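Local coordinates for phosphoribosylformylglycinamidine synthase 2 (PDB 3VIU), which belongs to the PurM-like (AIR synthase related) family, its single chain repeating paired N- and C-terminal domains and holding adenosine-5'-diphosphate and magnesium, at residues R440-K446 with V543-V549; S474-P480 with Q603-R607; A553-R559 with R616-D620; A622-L627 with A652-E656. All coordinates share one frame; numbering follows the deposited sequence.

Interaction 1. Residues R440-K446 with V543-V549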
loop_
_atom_site.group_PDB
_atom_site.type_symbol
_atom_site.label_atom_id
_atom_site.label_comp_id
_atom_site.label_asym_id
_atom_site.label_seq_id
_atom_site.Cartn_x
_atom_site.Cartn_y
_atom_site.Cartn_z
ATOM N N ARG A 440 -15.747 13.934 -15.422
ATOM C CA ARG A 440 -15.527 12.788 -16.285
ATOM C C ARG A 440 -14.297 12.056 -15.774
ATOM O O ARG A 440 -13.840 11.088 -16.371
ATOM C CB ARG A 440 -15.284 13.262 -17.703
ATOM C CG ARG A 440 -16.370 14.187 -18.211
ATOM C CD ARG A 440 -15.990 14.718 -19.563
ATOM N NE ARG A 440 -15.665 13.624 -20.465
ATOM C CZ ARG A 440 -15.108 13.792 -21.655
ATOM N NH1 ARG A 440 -14.817 15.019 -22.075
ATOM N NH2 ARG A 440 -14.852 12.737 -22.421
ATOM N N LEU A 441 -13.775 12.531 -14.651
ATOM C CA LEU A 441 -12.581 11.961 -14.055
ATOM C C LEU A 441 -12.787 10.684 -13.257
ATOM O O LEU A 441 -13.797 10.499 -12.573
ATOM C CB LEU A 441 -11.903 12.999 -13.161
ATOM C CG LEU A 441 -11.453 14.275 -13.872
ATOM C CD1 LEU A 441 -10.974 15.285 -12.843
ATOM C CD2 LEU A 441 -10.357 13.944 -14.874
ATOM N N GLY A 442 -11.791 9.811 -13.359
ATOM C CA GLY A 442 -11.793 8.551 -12.651
ATOM C C GLY A 442 -10.394 8.321 -12.113
ATOM O O GLY A 442 -9.407 8.573 -12.809
ATOM N N VAL A 443 -10.307 7.865 -10.867
ATOM C CA VAL A 443 -9.024 7.593 -10.227
ATOM C C VAL A 443 -8.866 6.088 -10.060
ATOM O O VAL A 443 -9.726 5.443 -9.464
ATOM C CB VAL A 443 -8.960 8.249 -8.845
ATOM C CG1 VAL A 443 -7.598 8.021 -8.224
ATOM C CG2 VAL A 443 -9.275 9.736 -8.966
ATOM N N ALA A 444 -7.778 5.533 -10.592
ATOM C CA ALA A 444 -7.521 4.102 -10.496
ATOM C C ALA A 444 -6.411 3.815 -9.485
ATOM O O ALA A 444 -5.456 4.581 -9.365
ATOM C CB ALA A 444 -7.146 3.543 -11.859
ATOM N N ALA A 445 -6.538 2.700 -8.771
ATOM C CA ALA A 445 -5.563 2.324 -7.758
ATOM C C ALA A 445 -5.400 0.818 -7.607
ATOM O O ALA A 445 -6.351 0.049 -7.756
ATOM C CB ALA A 445 -5.963 2.928 -6.417
ATOM N N LYS A 446 -4.181 0.406 -7.288
ATOM C CA LYS A 446 -3.892 -0.998 -7.093
ATOM C C LYS A 446 -2.610 -1.141 -6.274
ATOM O O LYS A 446 -1.741 -0.272 -6.309
ATOM C CB LYS A 446 -3.732 -1.684 -8.451
ATOM C CG LYS A 446 -4.286 -3.107 -8.522
ATOM C CD LYS A 446 -3.437 -4.084 -7.760
ATOM C CE LYS A 446 -4.009 -5.487 -7.860
ATOM N NZ LYS A 446 -5.370 -5.546 -7.271
ATOM N N VAL A 543 -0.136 2.067 -6.675
ATOM C CA VAL A 543 -0.068 3.004 -7.779
ATOM C C VAL A 543 -1.400 3.690 -8.021
ATOM O O VAL A 543 -2.452 3.054 -8.008
ATOM C CB VAL A 543 0.351 2.302 -9.096
ATOM C CG1 VAL A 543 0.157 3.258 -10.279
ATOM C CG2 VAL A 543 1.801 1.853 -9.010
ATOM N N VAL A 544 -1.345 4.995 -8.248
ATOM C CA VAL A 544 -2.541 5.764 -8.522
ATOM C C VAL A 544 -2.425 6.339 -9.925
ATOM O O VAL A 544 -1.348 6.747 -10.351
ATOM C CB VAL A 544 -2.727 6.928 -7.511
ATOM C CG1 VAL A 544 -3.871 7.829 -7.961
ATOM C CG2 VAL A 544 -3.027 6.375 -6.128
ATOM N N GLY A 545 -3.542 6.353 -10.641
ATOM C CA GLY A 545 -3.565 6.904 -11.981
ATOM C C GLY A 545 -4.922 7.528 -12.240
ATOM O O GLY A 545 -5.831 7.384 -11.428
ATOM N N VAL A 546 -5.070 8.221 -13.363
ATOM C CA VAL A 546 -6.346 8.835 -13.682
ATOM C C VAL A 546 -6.776 8.486 -15.093
ATOM O O VAL A 546 -5.952 8.108 -15.926
ATOM C CB VAL A 546 -6.284 10.366 -13.546
ATOM C CG1 VAL A 546 -5.225 10.928 -14.483
ATOM C CG2 VAL A 546 -7.648 10.965 -13.841
ATOM N N LEU A 547 -8.073 8.610 -15.351
ATOM C CA LEU A 547 -8.623 8.311 -16.664
ATOM C C LEU A 547 -9.994 8.962 -16.796
ATOM O O LEU A 547 -10.503 9.551 -15.849
ATOM C CB LEU A 547 -8.761 6.799 -16.853
ATOM C CG LEU A 547 -9.808 6.077 -15.994
ATOM C CD1 LEU A 547 -10.012 4.677 -16.538
ATOM C CD2 LEU A 547 -9.370 6.019 -14.543
ATOM N N GLU A 548 -10.577 8.876 -17.982
ATOM C CA GLU A 548 -11.906 9.418 -18.199
ATOM C C GLU A 548 -12.807 8.224 -18.018
ATOM O O GLU A 548 -12.700 7.249 -18.757
ATOM C CB GLU A 548 -12.067 9.976 -19.616
ATOM C CG GLU A 548 -11.150 11.145 -19.929
ATOM C CD GLU A 548 -11.590 11.922 -21.160
ATOM O OE1 GLU A 548 -11.790 11.283 -22.222
ATOM O OE2 GLU A 548 -11.735 13.168 -21.058
ATOM N N VAL A 549 -13.674 8.294 -17.018
ATOM C CA VAL A 549 -14.598 7.212 -16.714
ATOM C C VAL A 549 -15.263 6.657 -17.969
ATOM O O VAL A 549 -15.607 5.479 -18.035
ATOM C CB VAL A 549 -15.684 7.699 -15.753
ATOM C CG1 VAL A 549 -16.606 6.560 -15.379
ATOM C CG2 VAL A 549 -15.038 8.283 -14.526
#
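Gly442 forms the hollow of this strand pair, and Leu547 and Val549 fill it. With no side chain at Gly442, Leu547 CD2 comes within 3.1 Å of Gly442 O, while Val549 CG2 slides past the glycine CA to lie 3.2 Å from Leu441 O. On the other face of the sheet Val546 CG2 rests 3.1 Å from the same Gly442 O; chi1 of Val546 (59°) tucks CG1 between the backbone N and the carbonyl carbon, leaving CG2 to lean across. The glycine carbonyl is thus flanked by methyls of two successive residues, and it also accepts the N-H of Leu547 at 2.9 Å. Farther along, Val443 CG1 meets Val544 CG1 diagonally at 3.7 Å, beside the small methyl of Ala445. Leu178 of strand 172-182 packs against all three. Ala444 and Val543 face the opposite way, onto helix 458-475.

At the outer end Arg440 and Glu548 run side by side. NH2 of Arg440 is 3.4 Å from OE1 of Glu548, but Glu548 OE2 sits over one face of the guanidinium, toward its rim, and OE1 lies well out of its plane, so the bridge is one of charge without a directed N-H; the same OE1 also pairs with Lys551. Backbone bonds continue from Val549 N on Arg440 O to Val543 N on Lys446 O, the strands running at 152° to each other. This is the antiparallel core of a PurM-like N-terminal domain, two neighbouring central strands with helices on one face and the sheet of the other N-terminal domain on the other.

Interaction 2. Residues S474-P480 with Q603-R607; sequences SVVGAKP and QEAIR
Arg607 of helix 596-611 reaches Ser474 in the last turn of helix 458-475, which ends in a Schellman motif at Gly477, and so joins the N- and C-terminal domains of a PurM-like pair. NH1 of Arg607 donates to Ser474 OG at 3.0 Å; the oxygen lies almost exactly in the guanidinium plane, although the N-H is bent to 143°. Lys479 CG and Pro480 CD cover one face of the guanidinium, and the backbone of Glu604 borders the opposite one, so the flat group is sandwiched where the loop passes into strand 479-488. The bend at chi3 (-58°) turns the end of the arginine toward the serine, while its CD comes within 3.0 Å of Ala478 O. Alongside, Ile606 CG2 packs 3.7 Å from Ser474 O.

In the next shell, Ser474 OG is also hydrogen-bonded to Cys470 O one turn back, which fixes the hydroxyl on the arginine's side of the helix. Val475 turns from this contact toward Ala618 and Asp620 of strand 618-620. Gly477, at a positive phi of 100°, lets the chain turn back after the helix, and its N closes the final turn on Ser474 O at 2.9 Å.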
loop_
_atom_site.group_PDB
_atom_site.type_symbol
_atom_site.label_atom_id
_atom_site.label_comp_id
_atom_site.label_asym_id
_atom_site.label_seq_id
_atom_site.Cartn_x
_atom_site.Cartn_y
_atom_site.Cartn_z
ATOM N N SER A 474 -2.993 0.652 -15.902
ATOM C CA SER A 474 -2.991 0.878 -17.344
ATOM C C SER A 474 -4.069 0.049 -18.013
ATOM O O SER A 474 -4.683 0.475 -18.985
ATOM C CB SER A 474 -1.638 0.487 -17.945
ATOM O OG SER A 474 -0.612 1.292 -17.412
ATOM N N VAL A 475 -4.275 -1.149 -17.479
ATOM C CA VAL A 475 -5.253 -2.090 -18.000
ATOM C C VAL A 475 -6.705 -1.614 -17.901
ATOM O O VAL A 475 -7.549 -2.053 -18.686
ATOM C CB VAL A 475 -5.076 -3.458 -17.304
ATOM C CG1 VAL A 475 -6.316 -4.304 -17.455
ATOM C CG2 VAL A 475 -3.882 -4.168 -17.911
ATOM N N VAL A 476 -7.022 -0.742 -16.945
ATOM C CA VAL A 476 -8.398 -0.254 -16.878
ATOM C C VAL A 476 -8.482 1.050 -17.657
ATOM O O VAL A 476 -9.532 1.684 -17.725
ATOM C CB VAL A 476 -8.925 -0.061 -15.410
ATOM C CG1 VAL A 476 -8.971 -1.412 -14.704
ATOM C CG2 VAL A 476 -8.067 0.942 -14.638
ATOM N N GLY A 477 -7.358 1.442 -18.249
ATOM C CA GLY A 477 -7.324 2.643 -19.066
ATOM C C GLY A 477 -6.764 3.906 -18.454
ATOM O O GLY A 477 -6.885 4.980 -19.030
ATOM N N ALA A 478 -6.137 3.798 -17.297
ATOM C CA ALA A 478 -5.596 4.987 -16.657
ATOM C C ALA A 478 -4.068 5.068 -16.737
ATOM O O ALA A 478 -3.388 4.048 -16.839
ATOM C CB ALA A 478 -6.056 5.029 -15.205
ATOM N N LYS A 479 -3.538 6.286 -16.692
ATOM C CA LYS A 479 -2.096 6.478 -16.742
ATOM C C LYS A 479 -1.466 6.627 -15.360
ATOM O O LYS A 479 -1.840 7.515 -14.585
ATOM C CB LYS A 479 -1.727 7.707 -17.575
ATOM C CG LYS A 479 -0.219 7.959 -17.612
ATOM C CD LYS A 479 0.143 9.070 -18.574
ATOM C CE LYS A 479 1.641 9.341 -18.571
ATOM N NZ LYS A 479 1.991 10.474 -19.489
ATOM N N PRO A 480 -0.483 5.767 -15.047
ATOM C CA PRO A 480 0.237 5.761 -13.770
ATOM C C PRO A 480 0.805 7.142 -13.473
ATOM O O PRO A 480 1.583 7.673 -14.260
ATOM C CB PRO A 480 1.347 4.738 -14.009
ATOM C CG PRO A 480 0.766 3.827 -15.029
ATOM C CD PRO A 480 0.097 4.775 -15.971
ATOM N N GLN A 603 2.134 -1.228 -21.716
ATOM C CA GLN A 603 1.250 -0.391 -20.906
ATOM C C GLN A 603 0.706 0.786 -21.714
ATOM O O GLN A 603 -0.456 1.168 -21.573
ATOM C CB GLN A 603 1.975 0.135 -19.658
ATOM C CG GLN A 603 2.464 -0.945 -18.702
ATOM C CD GLN A 603 2.585 -0.471 -17.256
ATOM O OE1 GLN A 603 3.098 -1.189 -16.406
ATOM N NE2 GLN A 603 2.104 0.733 -16.976
ATOM N N GLU A 604 1.548 1.363 -22.562
ATOM C CA GLU A 604 1.118 2.482 -23.383
ATOM C C GLU A 604 0.266 1.978 -24.531
ATOM O O GLU A 604 -0.648 2.669 -24.981
ATOM C CB GLU A 604 2.321 3.258 -23.909
ATOM C CG GLU A 604 3.031 4.024 -22.810
ATOM C CD GLU A 604 4.362 4.597 -23.246
ATOM O OE1 GLU A 604 5.078 5.159 -22.383
ATOM O OE2 GLU A 604 4.687 4.486 -24.447
ATOM N N ALA A 605 0.554 0.769 -25.003
ATOM C CA ALA A 605 -0.232 0.212 -26.089
ATOM C C ALA A 605 -1.655 -0.058 -25.601
ATOM O O ALA A 605 -2.627 0.254 -26.294
ATOM C CB ALA A 605 0.397 -1.070 -26.596
ATOM N N ILE A 606 -1.786 -0.619 -24.400
ATOM C CA ILE A 606 -3.118 -0.918 -23.891
ATOM C C ILE A 606 -3.907 0.343 -23.541
ATOM O O ILE A 606 -5.119 0.394 -23.754
ATOM C CB ILE A 606 -3.075 -1.896 -22.673
ATOM C CG1 ILE A 606 -4.484 -2.405 -22.380
ATOM C CG2 ILE A 606 -2.525 -1.200 -21.432
ATOM C CD1 ILE A 606 -5.216 -2.913 -23.595
ATOM N N ARG A 607 -3.237 1.364 -23.017
ATOM C CA ARG A 607 -3.946 2.597 -22.700
ATOM C C ARG A 607 -4.430 3.264 -23.997
ATOM O O ARG A 607 -5.564 3.741 -24.063
ATOM C CB ARG A 607 -3.061 3.569 -21.900
ATOM C CG ARG A 607 -2.691 3.064 -20.504
ATOM C CD ARG A 607 -2.189 4.191 -19.584
ATOM N NE ARG A 607 -1.023 4.893 -20.121
ATOM C CZ ARG A 607 0.242 4.541 -19.909
ATOM N NH1 ARG A 607 0.532 3.484 -19.157
ATOM N NH2 ARG A 607 1.219 5.247 -20.462
#

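Interaction 3. Residues A553-R559 with R616-D620; sequences AEMGFRR and RTAHD. With MG (magnesium ion), chain D.
Beside strand 618-620, the edge strand of the C-terminal-domain sheet, a single backbone bridge joins Thr617 to Glu554 of the loop 553-559. Glu554 N donates to Arg616 O (3.1 Å) and Ala618 N to Glu554 O (3.0 Å). Beyond the bridge, selenomethionine Met555 lies alongside His619. Its chain bends at chi3 (-66°) and lays CE over the middle of the imidazole, 3.3 Å from the ring centroid and 14° off the normal, a CH-pi contact with the selenium obliquely placed.

Asp620, next along the strand, belongs to the metal site of this PurM-like domain pair. Asp620 OD1 binds the magnesium ion at 2.5 Å, together with two waters, and Asp430 and Asn472 from the N-terminal domain complete the set of protein ligands. One water donates to Asp620 OD2, which also forms a salt bridge with Arg471, and the other to the backbone O of Asp620.

Toward the surface, the guanidinium of Arg558 stacks on that of Arg616, centres 4.5 Å apart and planes 23° from parallel. Glu554 CG covers the opposite face of Arg558, and the carboxylate, whose OE1 is 3.4 Å from Arg558 NH2, probably offsets part of the like charge; its OE2 is hydrogen-bonded to Tyr637.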
loop_
_atom_site.group_PDB
_atom_site.type_symbol
_atom_site.label_atom_id
_atom_site.label_comp_id
_atom_site.label_asym_id
_atom_site.label_seq_id
_atom_site.Cartn_x
_atom_site.Cartn_y
_atom_site.Cartn_z
ATOM N N ALA A 553 -11.878 0.331 -19.037
ATOM C CA ALA A 553 -11.955 -1.056 -19.439
ATOM C C ALA A 553 -12.031 -1.913 -18.192
ATOM O O ALA A 553 -11.466 -1.568 -17.161
ATOM C CB ALA A 553 -10.729 -1.438 -20.261
ATOM N N GLU A 554 -12.763 -3.012 -18.270
ATOM C CA GLU A 554 -12.840 -3.924 -17.144
ATOM C C GLU A 554 -12.437 -5.291 -17.675
ATOM O O GLU A 554 -12.368 -5.497 -18.886
ATOM C CB GLU A 554 -14.237 -3.926 -16.508
ATOM C CG GLU A 554 -15.415 -4.163 -17.418
ATOM C CD GLU A 554 -16.737 -4.002 -16.665
ATOM O OE1 GLU A 554 -17.249 -2.865 -16.578
ATOM O OE2 GLU A 554 -17.250 -5.015 -16.141
HETATM N N MSE A 555 -12.161 -6.221 -16.778
HETATM C CA MSE A 555 -11.693 -7.539 -17.172
HETATM C C MSE A 555 -12.717 -8.538 -17.690
HETATM O O MSE A 555 -12.366 -9.438 -18.445
HETATM C CB MSE A 555 -10.978 -8.178 -15.997
HETATM C CG MSE A 555 -11.940 -8.584 -14.909
HETATM SE SE MSE A 555 -11.071 -9.619 -13.559
HETATM C CE MSE A 555 -10.653 -11.165 -14.629
ATOM N N GLY A 556 -13.971 -8.399 -17.281
ATOM C CA GLY A 556 -14.974 -9.364 -17.694
ATOM C C GLY A 556 -15.437 -9.382 -19.141
ATOM O O GLY A 556 -15.687 -8.328 -19.739
ATOM N N PHE A 557 -15.542 -10.576 -19.718
ATOM C CA PHE A 557 -16.045 -10.675 -21.080
ATOM C C PHE A 557 -17.482 -10.188 -20.955
ATOM O O PHE A 557 -18.245 -10.702 -20.142
ATOM C CB PHE A 557 -16.024 -12.119 -21.585
ATOM C CG PHE A 557 -14.642 -12.668 -21.821
ATOM C CD1 PHE A 557 -13.660 -11.887 -22.425
ATOM C CD2 PHE A 557 -14.336 -13.982 -21.472
ATOM C CE1 PHE A 557 -12.396 -12.404 -22.681
ATOM C CE2 PHE A 557 -13.074 -14.515 -21.724
ATOM C CZ PHE A 557 -12.098 -13.724 -22.331
ATOM N N ARG A 558 -17.860 -9.200 -21.756
ATOM C CA ARG A 558 -19.200 -8.659 -21.646
ATOM C C ARG A 558 -20.214 -9.104 -22.677
ATOM O O ARG A 558 -21.421 -9.028 -22.433
ATOM C CB ARG A 558 -19.131 -7.131 -21.600
ATOM C CG ARG A 558 -19.280 -6.586 -20.183
ATOM C CD ARG A 558 -19.139 -5.076 -20.117
ATOM N NE ARG A 558 -17.761 -4.646 -20.326
ATOM C CZ ARG A 558 -17.346 -3.392 -20.192
ATOM N NH1 ARG A 558 -16.076 -3.087 -20.399
ATOM N NH2 ARG A 558 -18.204 -2.439 -19.852
ATOM N N ARG A 559 -19.737 -9.581 -23.821
ATOM C CA ARG A 559 -20.638 -10.014 -24.879
ATOM C C ARG A 559 -19.987 -11.025 -25.804
ATOM O O ARG A 559 -18.767 -11.037 -25.971
ATOM C CB ARG A 559 -21.104 -8.803 -25.695
ATOM C CG ARG A 559 -19.999 -7.780 -25.951
ATOM C CD ARG A 559 -20.401 -6.680 -26.938
ATOM N NE ARG A 559 -21.562 -5.906 -26.504
ATOM C CZ ARG A 559 -22.824 -6.195 -26.822
ATOM N NH1 ARG A 559 -23.101 -7.249 -27.586
ATOM N NH2 ARG A 559 -23.814 -5.427 -26.382
ATOM N N ARG A 616 -12.750 -2.156 -24.525
ATOM C CA ARG A 616 -13.231 -1.752 -23.211
ATOM C C ARG A 616 -13.168 -2.946 -22.267
ATOM O O ARG A 616 -13.761 -2.944 -21.191
ATOM C CB ARG A 616 -14.659 -1.204 -23.287
ATOM C CG ARG A 616 -15.659 -2.205 -23.783
ATOM C CD ARG A 616 -17.074 -1.717 -23.593
ATOM N NE ARG A 616 -18.022 -2.683 -24.137
ATOM C CZ ARG A 616 -19.342 -2.549 -24.087
ATOM N NH1 ARG A 616 -19.880 -1.483 -23.509
ATOM N NH2 ARG A 616 -20.120 -3.482 -24.621
ATOM N N THR A 617 -12.447 -3.977 -22.680
ATOM C CA THR A 617 -12.290 -5.156 -21.840
ATOM C C THR A 617 -10.862 -5.685 -21.982
ATOM O O THR A 617 -10.424 -6.103 -23.058
ATOM C CB THR A 617 -13.374 -6.226 -22.165
ATOM O OG1 THR A 617 -12.927 -7.524 -21.765
ATOM C CG2 THR A 617 -13.711 -6.210 -23.606
ATOM N N ALA A 618 -10.130 -5.611 -20.873
ATOM C CA ALA A 618 -8.736 -6.028 -20.818
ATOM C C ALA A 618 -8.417 -6.670 -19.472
ATOM O O ALA A 618 -9.086 -6.425 -18.471
ATOM C CB ALA A 618 -7.822 -4.821 -21.054
ATOM N N HIS A 619 -7.374 -7.485 -19.450
ATOM C CA HIS A 619 -6.989 -8.174 -18.229
ATOM C C HIS A 619 -5.555 -8.620 -18.438
ATOM O O HIS A 619 -5.249 -9.212 -19.469
ATOM C CB HIS A 619 -7.898 -9.392 -18.040
ATOM C CG HIS A 619 -7.707 -10.095 -16.737
ATOM N ND1 HIS A 619 -7.681 -11.471 -16.633
ATOM C CD2 HIS A 619 -7.530 -9.617 -15.484
ATOM C CE1 HIS A 619 -7.489 -11.809 -15.370
ATOM N NE2 HIS A 619 -7.395 -10.702 -14.652
ATOM N N ASP A 620 -4.661 -8.336 -17.494
ATOM C CA ASP A 620 -3.287 -8.770 -17.699
ATOM C C ASP A 620 -3.113 -10.210 -17.243
ATOM O O ASP A 620 -3.902 -10.716 -16.442
ATOM C CB ASP A 620 -2.290 -7.836 -16.999
ATOM C CG ASP A 620 -2.299 -7.972 -15.496
ATOM O OD1 ASP A 620 -3.397 -7.982 -14.900
ATOM O OD2 ASP A 620 -1.194 -8.046 -14.913
HETATM MG MG MG D . -4.288 -8.251 -12.595
HETATM O O HOH W 1 -1.842 -8.637 -12.472
HETATM O O HOH W 2 -4.395 -10.532 -13.712
#

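Interaction 4. Residues A622-L627 with A652-E656; sequences AEGGLL and ALFGE
Gly625 meets Phe654 backbone to backbone, their CA atoms 3.8 Å apart, where the type II beta turn Ala622-Gly625 leads into helix 625-634 and helix 650-653 runs out. Within this PurM-like C-terminal domain the two helix ends are tied by Leu627 N, which donates to Leu653 O at 3.1 Å, nearly straight (168°).

Leu627 and Leu653 lie side by side, with Leu627 CD2 against Leu653 CB at 3.7 Å. The same methyl meets Phe654 CZ obliquely. The Phe654 ring receives Gly624 O at its edge, in plane, and Leu653 CB over one face; the side chain also packs on helix 391-399.

Glu656 holds the turn through its carboxylate. With CG anti to the carbonyl carbon (chi1 -41°) and the chain extended beyond it, the carboxylate reaches the turn, where OE2 accepts Gly624 N at 2.9 Å, on the anti side and 33° out of the carboxylate plane. OE2 also takes the N-H of Glu578 and OE1 is hydrogen-bonded to the hydroxyl of Tyr453, leaving the buried carboxylate gripped at both oxygens. A water sits between the segments within hydrogen-bonding distance of Gly655 O and accepts the N-H of Leu626 at 2.9 Å.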
loop_
_atom_site.group_PDB
_atom_site.type_symbol
_atom_site.label_atom_id
_atom_site.label_comp_id
_atom_site.label_asym_id
_atom_site.label_seq_id
_atom_site.Cartn_x
_atom_site.Cartn_y
_atom_site.Cartn_z
ATOM N N ALA A 622 -1.129 -12.674 -15.175
ATOM C CA ALA A 622 -0.185 -12.733 -14.074
ATOM C C ALA A 622 -0.028 -14.135 -13.531
ATOM O O ALA A 622 0.120 -15.087 -14.294
ATOM C CB ALA A 622 -0.612 -11.778 -12.968
ATOM N N GLU A 623 -0.061 -14.271 -12.209
ATOM C CA GLU A 623 0.118 -15.584 -11.607
ATOM C C GLU A 623 -0.903 -16.592 -12.114
ATOM O O GLU A 623 -2.075 -16.261 -12.293
ATOM C CB GLU A 623 0.089 -15.495 -10.075
ATOM C CG GLU A 623 -0.660 -14.293 -9.484
ATOM C CD GLU A 623 0.141 -12.995 -9.498
ATOM O OE1 GLU A 623 1.302 -12.996 -9.026
ATOM O OE2 GLU A 623 -0.403 -11.966 -9.967
ATOM N N GLY A 624 -0.439 -17.818 -12.370
ATOM C CA GLY A 624 -1.321 -18.859 -12.865
ATOM C C GLY A 624 -1.307 -19.016 -14.379
ATOM O O GLY A 624 -1.862 -19.972 -14.920
ATOM N N GLY A 625 -0.695 -18.062 -15.072
ATOM C CA GLY A 625 -0.602 -18.146 -16.520
ATOM C C GLY A 625 -1.820 -17.794 -17.356
ATOM O O GLY A 625 -2.881 -17.420 -16.846
ATOM N N LEU A 626 -1.646 -17.948 -18.665
ATOM C CA LEU A 626 -2.667 -17.642 -19.658
ATOM C C LEU A 626 -4.054 -18.212 -19.389
ATOM O O LEU A 626 -5.046 -17.499 -19.499
ATOM C CB LEU A 626 -2.192 -18.099 -21.043
ATOM C CG LEU A 626 -3.229 -17.952 -22.163
ATOM C CD1 LEU A 626 -3.654 -16.496 -22.303
ATOM C CD2 LEU A 626 -2.655 -18.464 -23.466
ATOM N N LEU A 627 -4.133 -19.490 -19.044
ATOM C CA LEU A 627 -5.428 -20.114 -18.800
ATOM C C LEU A 627 -6.158 -19.543 -17.586
ATOM O O LEU A 627 -7.367 -19.305 -17.639
ATOM C CB LEU A 627 -5.269 -21.636 -18.673
ATOM C CG LEU A 627 -5.727 -22.467 -19.882
ATOM C CD1 LEU A 627 -5.288 -21.835 -21.180
ATOM C CD2 LEU A 627 -5.169 -23.870 -19.764
ATOM N N ALA A 652 3.240 -22.944 -21.406
ATOM C CA ALA A 652 2.338 -22.127 -22.200
ATOM C C ALA A 652 0.971 -21.927 -21.565
ATOM O O ALA A 652 0.395 -20.858 -21.657
ATOM C CB ALA A 652 2.176 -22.728 -23.591
ATOM N N LEU A 653 0.449 -22.948 -20.912
ATOM C CA LEU A 653 -0.870 -22.823 -20.327
ATOM C C LEU A 653 -0.893 -22.180 -18.938
ATOM O O LEU A 653 -1.840 -21.458 -18.601
ATOM C CB LEU A 653 -1.541 -24.205 -20.291
ATOM C CG LEU A 653 -1.583 -24.948 -21.643
ATOM C CD1 LEU A 653 -2.135 -26.351 -21.456
ATOM C CD2 LEU A 653 -2.433 -24.173 -22.638
ATOM N N PHE A 654 0.160 -22.400 -18.156
ATOM C CA PHE A 654 0.217 -21.884 -16.789
ATOM C C PHE A 654 1.481 -21.135 -16.402
ATOM O O PHE A 654 1.546 -20.571 -15.315
ATOM C CB PHE A 654 0.036 -23.042 -15.820
ATOM C CG PHE A 654 -1.101 -23.938 -16.173
ATOM C CD1 PHE A 654 -2.411 -23.549 -15.924
ATOM C CD2 PHE A 654 -0.864 -25.178 -16.758
ATOM C CE1 PHE A 654 -3.475 -24.384 -16.246
ATOM C CE2 PHE A 654 -1.918 -26.023 -17.087
ATOM C CZ PHE A 654 -3.230 -25.625 -16.829
ATOM N N GLY A 655 2.485 -21.150 -17.277
ATOM C CA GLY A 655 3.731 -20.461 -16.992
ATOM C C GLY A 655 3.490 -18.979 -16.814
ATOM O O GLY A 655 2.540 -18.430 -17.379
ATOM N N GLU A 656 4.339 -18.317 -16.039
ATOM C CA GLU A 656 4.153 -16.886 -15.817
ATOM C C GLU A 656 5.187 -16.016 -16.540
ATOM O O GLU A 656 6.333 -16.421 -16.724
ATOM C CB GLU A 656 4.158 -16.605 -14.309
ATOM C CG GLU A 656 3.390 -17.670 -13.534
ATOM C CD GLU A 656 3.302 -17.405 -12.038
ATOM O OE1 GLU A 656 4.218 -16.760 -11.476
ATOM O OE2 GLU A 656 2.315 -17.868 -11.424
HETATM O O HOH W 3 0.935 -18.665 -19.695
#

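The four contacts step across the second N- and C-terminal domain pair. Centres of interactions 1 and 2 are 10 Å apart, on neighbouring strands 538-548 and 479-488 of the N-terminal sheet, where Val546 O probably accepts Lys479 N. The centre of interaction 3 is 13 Å from that of interaction 2, touching it where Val476 O probably accepts Ala553 N; that of interaction 4 is 18 Å from interaction 3, after strand 618-620 leads into helix 625-634. Interactions 1 and 4, 27 Å apart, do not touch. Along the chain interaction 2 crosses both 1 and 3, whereas 1, 3 and 4 follow in series. Interaction 2 joins a helix of each domain beside the magnesium ion, whose protein ligands both domains supply.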